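Local coordinates for L-Ribose isomerase (Acinetobacter, PDB 4Q0S), which probably catalyses the reversible aldose–ketose isomerisation of L-ribose to L-ribulose at a metal site inside a cupin barrel, at residues A[72-77]-A[104-109]; A[81-86]-A[217-222]; A[122-127]-A[213-218]. One frame throughout, in Å; residues are numbered along the deposited sequence.

Contact 1 of 3, residues A[72-77]-A[104-109]. With RB0 (D-ribitol), chain C.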
loop_
_atom_site.group_PDB
_atom_site.type_symbol
_atom_site.label_atom_id
_atom_site.label_comp_id
_atom_site.label_asym_id
_atom_site.label_seq_id
_atom_site.Cartn_x
_atom_site.Cartn_y
_atom_site.Cartn_z
ATOM N N GLU A 72 27.048 3.052 -10.801
ATOM C CA GLU A 72 26.471 1.725 -10.930
ATOM C C GLU A 72 26.477 1.043 -9.567
ATOM O O GLU A 72 27.503 0.535 -9.096
ATOM C CB GLU A 72 27.245 0.922 -11.991
ATOM C CG GLU A 72 27.342 1.711 -13.305
ATOM C CD GLU A 72 28.010 0.969 -14.455
ATOM O OE1 GLU A 72 28.833 0.063 -14.209
ATOM O OE2 GLU A 72 27.713 1.317 -15.616
ATOM N N ALA A 73 25.305 1.063 -8.937
ATOM C CA ALA A 73 25.101 0.493 -7.615
ATOM C C ALA A 73 23.599 0.321 -7.402
ATOM O O ALA A 73 22.790 1.085 -7.942
ATOM C CB ALA A 73 25.680 1.417 -6.557
ATOM N N MET A 74 23.227 -0.672 -6.604
ATOM C CA MET A 74 21.820 -0.940 -6.360
ATOM C C MET A 74 21.666 -1.861 -5.173
ATOM O O MET A 74 22.644 -2.396 -4.648
ATOM C CB MET A 74 21.209 -1.635 -7.573
ATOM C CG MET A 74 21.688 -3.078 -7.698
ATOM S SD MET A 74 21.287 -3.849 -9.263
ATOM C CE MET A 74 19.488 -3.905 -9.119
ATOM N N ILE A 75 20.415 -2.061 -4.778
ATOM C CA ILE A 75 20.102 -2.942 -3.668
ATOM C C ILE A 75 19.187 -4.037 -4.178
ATOM O O ILE A 75 18.304 -3.779 -4.994
ATOM C CB ILE A 75 19.369 -2.187 -2.533
ATOM C CG1 ILE A 75 20.321 -1.188 -1.881
ATOM C CG2 ILE A 75 18.820 -3.184 -1.511
ATOM C CD1 ILE A 75 19.712 -0.440 -0.734
ATOM N N ILE A 76 19.407 -5.259 -3.707
ATOM C CA ILE A 76 18.565 -6.373 -4.105
ATOM C C ILE A 76 18.227 -7.186 -2.871
ATOM O O ILE A 76 19.120 -7.589 -2.128
ATOM C CB ILE A 76 19.264 -7.313 -5.118
ATOM C CG1 ILE A 76 19.596 -6.549 -6.403
ATOM C CG2 ILE A 76 18.357 -8.500 -5.434
ATOM C CD1 ILE A 76 20.341 -7.389 -7.448
ATOM N N PHE A 77 16.932 -7.387 -2.638
ATOM C CA PHE A 77 16.466 -8.188 -1.517
ATOM C C PHE A 77 15.829 -9.398 -2.182
ATOM O O PHE A 77 14.757 -9.303 -2.781
ATOM C CB PHE A 77 15.423 -7.436 -0.680
ATOM C CG PHE A 77 15.972 -6.244 0.058
ATOM C CD1 PHE A 77 17.013 -6.388 0.971
ATOM C CD2 PHE A 77 15.426 -4.980 -0.135
ATOM C CE1 PHE A 77 17.501 -5.284 1.683
ATOM C CE2 PHE A 77 15.902 -3.871 0.570
ATOM C CZ PHE A 77 16.940 -4.023 1.480
ATOM N N LYS A 104 12.861 -11.186 -6.384
ATOM C CA LYS A 104 13.624 -10.209 -5.626
ATOM C C LYS A 104 13.067 -8.811 -5.834
ATOM O O LYS A 104 12.337 -8.555 -6.791
ATOM C CB LYS A 104 15.094 -10.220 -6.046
ATOM C CG LYS A 104 15.352 -9.583 -7.408
ATOM C CD LYS A 104 16.014 -10.565 -8.375
ATOM C CE LYS A 104 15.099 -11.735 -8.707
ATOM N NZ LYS A 104 15.666 -12.630 -9.773
ATOM N N LEU A 105 13.412 -7.917 -4.917
ATOM C CA LEU A 105 12.998 -6.531 -4.986
ATOM C C LEU A 105 14.292 -5.772 -5.242
ATOM O O LEU A 105 15.286 -5.999 -4.561
ATOM C CB LEU A 105 12.398 -6.078 -3.655
ATOM C CG LEU A 105 11.764 -4.689 -3.710
ATOM C CD1 LEU A 105 10.556 -4.738 -4.640
ATOM C CD2 LEU A 105 11.337 -4.246 -2.308
ATOM N N MET A 106 14.286 -4.892 -6.234
ATOM C CA MET A 106 15.478 -4.127 -6.550
ATOM C C MET A 106 15.213 -2.647 -6.339
ATOM O O MET A 106 14.182 -2.120 -6.755
ATOM C CB MET A 106 15.910 -4.395 -7.994
ATOM C CG MET A 106 16.096 -5.880 -8.282
ATOM S SD MET A 106 16.768 -6.249 -9.908
ATOM C CE MET A 106 15.422 -5.800 -10.950
ATOM N N ILE A 107 16.147 -1.985 -5.674
ATOM C CA ILE A 107 16.003 -0.570 -5.408
ATOM C C ILE A 107 17.176 0.206 -5.986
ATOM O O ILE A 107 18.331 -0.006 -5.618
ATOM C CB ILE A 107 15.875 -0.310 -3.894
ATOM C CG1 ILE A 107 14.701 -1.127 -3.344
ATOM C CG2 ILE A 107 15.671 1.183 -3.634
ATOM C CD1 ILE A 107 14.433 -0.915 -1.876
ATOM N N VAL A 108 16.850 1.111 -6.900
ATOM C CA VAL A 108 17.827 1.934 -7.577
ATOM C C VAL A 108 17.514 3.404 -7.328
ATOM O O VAL A 108 16.415 3.881 -7.617
ATOM C CB VAL A 108 17.801 1.651 -9.092
ATOM C CG1 VAL A 108 18.801 2.530 -9.803
ATOM C CG2 VAL A 108 18.096 0.176 -9.339
ATOM N N HIS A 109 18.488 4.122 -6.780
ATOM C CA HIS A 109 18.294 5.525 -6.495
ATOM C C HIS A 109 18.458 6.380 -7.744
ATOM O O HIS A 109 19.015 5.931 -8.749
ATOM C CB HIS A 109 19.226 5.962 -5.363
ATOM C CG HIS A 109 18.728 5.561 -4.006
ATOM N ND1 HIS A 109 18.659 4.245 -3.599
ATOM C CD2 HIS A 109 18.208 6.296 -2.994
ATOM C CE1 HIS A 109 18.118 4.188 -2.395
ATOM N NE2 HIS A 109 17.834 5.418 -2.006
HETATM C C1 RB0 C . 21.953 -7.777 -11.212
HETATM O O1 RB0 C . 23.197 -7.804 -10.533
HETATM C C2 RB0 C . 21.092 -8.938 -10.738
HETATM O O2 RB0 C . 21.599 -10.165 -11.260
HETATM C C3 RB0 C . 19.621 -8.728 -11.158
HETATM O O3 RB0 C . 18.797 -9.693 -10.520
HETATM C C4 RB0 C . 19.410 -8.792 -12.675
HETATM O O4 RB0 C . 20.485 -9.489 -13.286
HETATM C C5 RB0 C . 19.307 -7.383 -13.252
HETATM O O5 RB0 C . 18.944 -7.443 -14.631
HETATM O O HOH W 1 21.251 2.715 -6.460
#
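I75 to F77 pair with L105 to I107 on neighbouring antiparallel strands; the segments 73-77 and 104-108 run at 164° to each other. Two hydrogen-bonded pairs, I75 with I107 and F77 with L105, flank the non-hydrogen-bonded pair I76 with M106. Four backbone bonds make up the ladder; the one from F77 N to L105 O measures 2.9 Å, and the other three are close to it. Between them M106 CA leans on I75 O, a CA-H...O contact of 3.2 Å. Past I75 the direct pairing gives way to a water that donates to A73 O and accepts from H109 N.

The side chains part to two faces. On one, I76 lies alongside both neighbours and points the same way: CG2 rests on K104 CB at 3.7 Å, while CG1 meets M106 CG. The extended end of I76 (chi2 178°) carries CD1 to the sugar alcohol, 3.7 Å from ribitol C2. M106 SD approaches ribitol C3 at 4.0 Å, and M74 CE crosses to within 3.7 Å of M106 SD, its chain bent at chi3 (-67°). K104, bent at chi2 and chi3, passes CD within 3.6 Å of ribitol O3, and its NZ goes on to a salt bridge with E215. On the opposite face I75, F77, L105 and I107 build an apolar layer. I107 CD1 touches the edge of the F77 ring near CE2 at 4.1 Å, and I75 CG2 covers part of one ring face. Helix 19-35 packs on this layer through W25, A29 and A30. The arrangement is that of a cupin barrel wall, with an apolar outer face under a helix and an inner face, here I76, K104 and M106, lining the sugar pocket.

Contact 2 of 3, residues A[81-86]-A[217-222]; sequences NEPAVD and STYSHE
Where strand 73-82 runs out at the rim of the cupin barrel, the side chain of N81 grips the loop that follows strand 211-217. Its amide binds both backbone groups of S220: OD1 accepts from S220 N at 2.8 Å, and ND2 donates to S220 O at 3.0 Å. Each donor lies in the carbonyl plane of its acceptor, on a lone pair, and the pair of bonds fixes the rotation of the amide. CG stands anti to the backbone N (chi1 -162°), which sends the amide over the Y219 ring with the two planes only 8° apart; ND2 sits 3.5 Å above the ring plane, toward the rim.

This cyclic, two-bond contact of side-chain amide with backbone ties the end of one barrel strand to the loop beyond another. P83 CG packs obliquely on Y219 CE1 at 3.6 Å, and E82 O lies near the ring plane at its edge. The turn that follows, 82-84, is held by A84 N, which donates to E82 OE2 at 2.7 Å; beyond it, R195 of a neighbouring subunit binds the carbonyls of A84 and D86. On the pocket side, S220 OG makes a weak bond to OE1 of the poorly ordered E222, whose OE2 is placed near R254 and weakly bonded to ribitol O2.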
loop_
_atom_site.group_PDB
_atom_site.type_symbol
_atom_site.label_atom_id
_atom_site.label_comp_id
_atom_site.label_asym_id
_atom_site.label_seq_id
_atom_site.Cartn_x
_atom_site.Cartn_y
_atom_site.Cartn_z
ATOM N N ASN A 81 14.885 -18.025 -4.512
ATOM C CA ASN A 81 15.829 -18.450 -5.534
ATOM C C ASN A 81 15.736 -19.964 -5.439
ATOM O O ASN A 81 16.607 -20.641 -4.894
ATOM C CB ASN A 81 17.242 -17.943 -5.240
ATOM C CG ASN A 81 18.135 -17.988 -6.468
ATOM O OD1 ASN A 81 17.658 -17.871 -7.601
ATOM N ND2 ASN A 81 19.432 -18.142 -6.251
ATOM N N GLU A 82 14.620 -20.460 -5.957
ATOM C CA GLU A 82 14.271 -21.866 -5.953
ATOM C C GLU A 82 14.764 -22.591 -7.201
ATOM O O GLU A 82 14.411 -22.230 -8.322
ATOM C CB GLU A 82 12.750 -21.987 -5.832
ATOM C CG GLU A 82 12.181 -23.360 -6.124
ATOM C CD GLU A 82 12.778 -24.440 -5.250
ATOM O OE1 GLU A 82 12.986 -24.184 -4.043
ATOM O OE2 GLU A 82 13.027 -25.549 -5.771
ATOM N N PRO A 83 15.588 -23.633 -7.012
ATOM C CA PRO A 83 16.119 -24.400 -8.142
ATOM C C PRO A 83 15.014 -25.038 -8.979
ATOM O O PRO A 83 15.129 -25.122 -10.199
ATOM C CB PRO A 83 17.005 -25.450 -7.466
ATOM C CG PRO A 83 17.488 -24.739 -6.234
ATOM C CD PRO A 83 16.209 -24.065 -5.748
ATOM N N ALA A 84 13.944 -25.467 -8.314
ATOM C CA ALA A 84 12.820 -26.127 -8.983
ATOM C C ALA A 84 13.306 -27.432 -9.632
ATOM O O ALA A 84 12.853 -27.824 -10.709
ATOM C CB ALA A 84 12.208 -25.207 -10.031
ATOM N N VAL A 85 14.232 -28.097 -8.953
ATOM C CA VAL A 85 14.802 -29.350 -9.437
ATOM C C VAL A 85 13.968 -30.554 -9.021
ATOM O O VAL A 85 13.949 -31.566 -9.722
ATOM C CB VAL A 85 16.256 -29.521 -8.926
ATOM C CG1 VAL A 85 16.663 -30.989 -8.938
ATOM C CG2 VAL A 85 17.199 -28.707 -9.806
ATOM N N ASP A 86 13.279 -30.442 -7.887
ATOM C CA ASP A 86 12.446 -31.533 -7.388
ATOM C C ASP A 86 11.297 -31.882 -8.316
ATOM O O ASP A 86 10.555 -31.002 -8.756
ATOM C CB ASP A 86 11.877 -31.190 -6.008
ATOM C CG ASP A 86 12.940 -31.149 -4.940
ATOM O OD1 ASP A 86 13.682 -30.146 -4.862
ATOM O OD2 ASP A 86 13.047 -32.134 -4.182
ATOM N N SER A 217 12.291 -14.033 -12.103
ATOM C CA SER A 217 13.099 -14.647 -13.144
ATOM C C SER A 217 13.348 -16.112 -12.864
ATOM O O SER A 217 12.824 -16.674 -11.897
ATOM C CB SER A 217 14.444 -13.933 -13.223
ATOM O OG SER A 217 15.235 -14.279 -12.097
ATOM N N THR A 218 14.146 -16.732 -13.729
ATOM C CA THR A 218 14.513 -18.122 -13.547
ATOM C C THR A 218 15.653 -18.082 -12.530
ATOM O O THR A 218 16.127 -16.998 -12.173
ATOM C CB THR A 218 14.973 -18.780 -14.884
ATOM O OG1 THR A 218 16.023 -18.010 -15.473
ATOM C CG2 THR A 218 13.810 -18.854 -15.870
ATOM N N TYR A 219 16.092 -19.248 -12.069
ATOM C CA TYR A 219 17.141 -19.339 -11.056
ATOM C C TYR A 219 18.343 -18.418 -11.248
ATOM O O TYR A 219 18.850 -18.257 -12.356
ATOM C CB TYR A 219 17.635 -20.780 -10.946
ATOM C CG TYR A 219 18.483 -21.043 -9.724
ATOM C CD1 TYR A 219 17.899 -21.230 -8.473
ATOM C CD2 TYR A 219 19.874 -21.118 -9.820
ATOM C CE1 TYR A 219 18.678 -21.488 -7.345
ATOM C CE2 TYR A 219 20.668 -21.377 -8.697
ATOM C CZ TYR A 219 20.061 -21.563 -7.466
ATOM O OH TYR A 219 20.832 -21.838 -6.361
ATOM N N SER A 220 18.804 -17.828 -10.148
ATOM C CA SER A 220 19.952 -16.933 -10.189
ATOM C C SER A 220 21.230 -17.656 -9.733
ATOM O O SER A 220 21.406 -17.953 -8.550
ATOM C CB SER A 220 19.684 -15.716 -9.302
ATOM O OG SER A 220 20.713 -14.756 -9.425
ATOM N N HIS A 221 22.111 -17.948 -10.687
ATOM C CA HIS A 221 23.378 -18.619 -10.396
ATOM C C HIS A 221 24.411 -17.552 -10.046
ATOM O O HIS A 221 24.976 -16.917 -10.934
ATOM C CB HIS A 221 23.866 -19.405 -11.621
ATOM C CG HIS A 221 22.901 -20.444 -12.102
ATOM N ND1 HIS A 221 22.763 -21.673 -11.494
ATOM C CD2 HIS A 221 22.014 -20.430 -13.125
ATOM C CE1 HIS A 221 21.834 -22.371 -12.122
ATOM N NE2 HIS A 221 21.363 -21.638 -13.116
ATOM N N GLU A 222 24.656 -17.355 -8.756
ATOM C CA GLU A 222 25.618 -16.350 -8.316
ATOM C C GLU A 222 26.356 -16.748 -7.043
ATOM O O GLU A 222 25.797 -16.678 -5.948
ATOM C CB GLU A 222 24.915 -15.012 -8.074
ATOM C CG GLU A 222 24.220 -14.429 -9.289
ATOM C CD GLU A 222 23.477 -13.141 -8.970
ATOM O OE1 GLU A 222 22.615 -13.162 -8.064
ATOM O OE2 GLU A 222 23.754 -12.110 -9.626
#

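Contact 3 of 3, residues A[122-127]-A[213-218]; sequences KTESYE and VREVST. With CO (cobalt (II) ion), chain B; RB0 (D-ribitol), chain C.
S125 and V216 meet at the centre of two antiparallel strands of the cupin barrel, segments 124-127 and 213-217, running at 155° to each other. This middle is the tight part. S125 OG, held between the backbone N and the carbonyl carbon (chi1 76°), donates to V216 O at 2.7 Å, in the carbonyl plane and on a lone pair, while V216 N returns a bond to S125 O. Toward the loop, T123 N donates to T218 OG1, and T218 N to T123 O. S217 CB presses on T123 O at 3.0 Å, and K122 slides past T218 in the opposite direction.

At E127 and R214 the ladder stays firm, with two backbone bonds, and only the side chains are loosely matched: they lie alongside, E127 OE2 and R214 NE 4.0 Å apart, beyond a salt bridge. E127 OE1 pairs with K190 and with R214 of a neighbouring subunit, whose E127 in turn takes this R214. A water donates to both S125 OG and R214 O, linking the two strands.

The inner face meets the bound sugar alcohol. The carboxylates of E124 and E215 stack with planes 20° apart and OE1 atoms 3.4 Å from each other, with no bond between them; K104 pairs with E215 OE2. Ribitol O3 donates to that same oxygen, and K122 NZ reaches ribitol O2 and O4 only weakly. Y126 OH donates to E124 OE1, orienting the carboxylate whose other oxygen, OE2, binds cobalt at 1.9 Å, alongside H117, H119, H199 and ribitol O4 and O5.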
loop_
_atom_site.group_PDB
_atom_site.type_symbol
_atom_site.label_atom_id
_atom_site.label_comp_id
_atom_site.label_asym_id
_atom_site.label_seq_id
_atom_site.Cartn_x
_atom_site.Cartn_y
_atom_site.Cartn_z
ATOM N N LYS A 122 19.631 -17.123 -17.337
ATOM C CA LYS A 122 18.506 -16.424 -16.721
ATOM C C LYS A 122 17.682 -15.449 -17.555
ATOM O O LYS A 122 18.204 -14.497 -18.138
ATOM C CB LYS A 122 18.962 -15.695 -15.453
ATOM C CG LYS A 122 17.812 -14.984 -14.720
ATOM C CD LYS A 122 18.265 -14.368 -13.406
ATOM C CE LYS A 122 19.235 -13.218 -13.632
ATOM N NZ LYS A 122 19.758 -12.693 -12.343
ATOM N N THR A 123 16.380 -15.709 -17.585
ATOM C CA THR A 123 15.408 -14.863 -18.261
ATOM C C THR A 123 14.698 -14.096 -17.131
ATOM O O THR A 123 14.270 -14.697 -16.136
ATOM C CB THR A 123 14.374 -15.699 -19.044
ATOM O OG1 THR A 123 14.981 -16.222 -20.234
ATOM C CG2 THR A 123 13.166 -14.842 -19.415
ATOM N N GLU A 124 14.574 -12.779 -17.292
ATOM C CA GLU A 124 13.949 -11.923 -16.282
ATOM C C GLU A 124 12.639 -11.289 -16.756
ATOM O O GLU A 124 12.332 -11.279 -17.948
ATOM C CB GLU A 124 14.906 -10.783 -15.899
ATOM C CG GLU A 124 16.310 -11.217 -15.484
ATOM C CD GLU A 124 17.299 -10.055 -15.398
ATOM O OE1 GLU A 124 16.903 -8.891 -15.613
ATOM O OE2 GLU A 124 18.488 -10.308 -15.123
ATOM N N SER A 125 11.881 -10.762 -15.796
ATOM C CA SER A 125 10.630 -10.057 -16.055
ATOM C C SER A 125 10.608 -8.934 -15.021
ATOM O O SER A 125 11.036 -9.136 -13.875
ATOM C CB SER A 125 9.415 -10.973 -15.870
ATOM O OG SER A 125 9.129 -11.197 -14.498
ATOM N N TYR A 126 10.133 -7.755 -15.419
ATOM C CA TYR A 126 10.103 -6.613 -14.512
ATOM C C TYR A 126 8.715 -6.082 -14.216
ATOM O O TYR A 126 7.854 -6.021 -15.091
ATOM C CB TYR A 126 10.926 -5.444 -15.072
ATOM C CG TYR A 126 12.283 -5.818 -15.601
ATOM C CD1 TYR A 126 13.182 -6.534 -14.819
ATOM C CD2 TYR A 126 12.673 -5.444 -16.889
ATOM C CE1 TYR A 126 14.440 -6.873 -15.298
ATOM C CE2 TYR A 126 13.929 -5.775 -17.384
ATOM C CZ TYR A 126 14.808 -6.491 -16.584
ATOM O OH TYR A 126 16.044 -6.845 -17.072
ATOM N N GLU A 127 8.527 -5.668 -12.972
ATOM C CA GLU A 127 7.278 -5.083 -12.511
ATOM C C GLU A 127 7.695 -3.869 -11.683
ATOM O O GLU A 127 8.308 -4.023 -10.630
ATOM C CB GLU A 127 6.518 -6.079 -11.626
ATOM C CG GLU A 127 5.213 -5.544 -11.061
ATOM C CD GLU A 127 4.692 -6.373 -9.897
ATOM O OE1 GLU A 127 4.679 -7.617 -10.002
ATOM O OE2 GLU A 127 4.285 -5.775 -8.880
ATOM N N VAL A 213 11.664 -2.085 -8.077
ATOM C CA VAL A 213 11.180 -3.043 -9.064
ATOM C C VAL A 213 11.170 -4.468 -8.546
ATOM O O VAL A 213 12.108 -4.918 -7.891
ATOM C CB VAL A 213 12.060 -3.022 -10.341
ATOM C CG1 VAL A 213 11.478 -3.968 -11.411
ATOM C CG2 VAL A 213 12.155 -1.608 -10.884
ATOM N N ARG A 214 10.101 -5.181 -8.853
ATOM C CA ARG A 214 9.988 -6.566 -8.455
ATOM C C ARG A 214 10.448 -7.411 -9.651
ATOM O O ARG A 214 9.905 -7.295 -10.751
ATOM C CB ARG A 214 8.531 -6.873 -8.098
ATOM C CG ARG A 214 8.275 -8.294 -7.635
ATOM C CD ARG A 214 6.784 -8.508 -7.394
ATOM N NE ARG A 214 6.303 -7.906 -6.147
ATOM C CZ ARG A 214 6.071 -8.599 -5.034
ATOM N NH1 ARG A 214 5.635 -7.984 -3.943
ATOM N NH2 ARG A 214 6.275 -9.912 -5.018
ATOM N N GLU A 215 11.472 -8.235 -9.452
ATOM C CA GLU A 215 11.942 -9.086 -10.535
ATOM C C GLU A 215 11.549 -10.533 -10.299
ATOM O O GLU A 215 11.752 -11.074 -9.215
ATOM C CB GLU A 215 13.467 -9.014 -10.694
ATOM C CG GLU A 215 13.980 -9.963 -11.792
ATOM C CD GLU A 215 15.485 -9.966 -11.927
ATOM O OE1 GLU A 215 16.040 -8.919 -12.308
ATOM O OE2 GLU A 215 16.115 -11.015 -11.652
ATOM N N VAL A 216 10.966 -11.144 -11.324
ATOM C CA VAL A 216 10.570 -12.540 -11.274
ATOM C C VAL A 216 11.335 -13.175 -12.428
ATOM O O VAL A 216 11.083 -12.875 -13.594
ATOM C CB VAL A 216 9.042 -12.707 -11.475
ATOM C CG1 VAL A 216 8.702 -14.162 -11.691
ATOM C CG2 VAL A 216 8.306 -12.195 -10.247
ATOM N N SER A 217 12.291 -14.033 -12.103
ATOM C CA SER A 217 13.099 -14.647 -13.144
ATOM C C SER A 217 13.348 -16.112 -12.864
ATOM O O SER A 217 12.824 -16.674 -11.897
ATOM C CB SER A 217 14.444 -13.933 -13.223
ATOM O OG SER A 217 15.235 -14.279 -12.097
ATOM N N THR A 218 14.146 -16.732 -13.729
ATOM C CA THR A 218 14.513 -18.122 -13.547
ATOM C C THR A 218 15.653 -18.082 -12.530
ATOM O O THR A 218 16.127 -16.998 -12.173
ATOM C CB THR A 218 14.973 -18.780 -14.884
ATOM O OG1 THR A 218 16.023 -18.010 -15.473
ATOM C CG2 THR A 218 13.810 -18.854 -15.870
HETATM CO CO CO B . 20.063 -9.191 -15.335
HETATM C C1 RB0 C . 21.953 -7.777 -11.212
HETATM O O1 RB0 C . 23.197 -7.804 -10.533
HETATM C C2 RB0 C . 21.092 -8.938 -10.738
HETATM O O2 RB0 C . 21.599 -10.165 -11.260
HETATM C C3 RB0 C . 19.621 -8.728 -11.158
HETATM O O3 RB0 C . 18.797 -9.693 -10.520
HETATM C C4 RB0 C . 19.410 -8.792 -12.675
HETATM O O4 RB0 C . 20.485 -9.489 -13.286
HETATM C C5 RB0 C . 19.307 -7.383 -13.252
HETATM O O5 RB0 C . 18.944 -7.443 -14.631
HETATM O O HOH W 2 8.181 -9.081 -12.488
#

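How the contacts relate
From the N terminus, the chain enters contact 1 at 72-77 and contact 2 at 81-86, both on strand 73-82. Contact 1 closes first, at 104-109, while contact 2 stays open to 217-222, so the two cross. Contact 3 opens at 122-127, after contact 1 has closed, and ends on the same stretch as contact 2, sharing S217 and T218 with it. Contact 1 pairs strand 73-82 with 101-108, and contact 3 pairs 211-217 with 124-130; the two pairs are neighbours in one sheet. Strands 101-108 and 211-217 are the seam, where a probable hydrogen bond from M106 N to V213 O (2.7 Å) joins contacts 1 and 3 beside the ribitol that both touch.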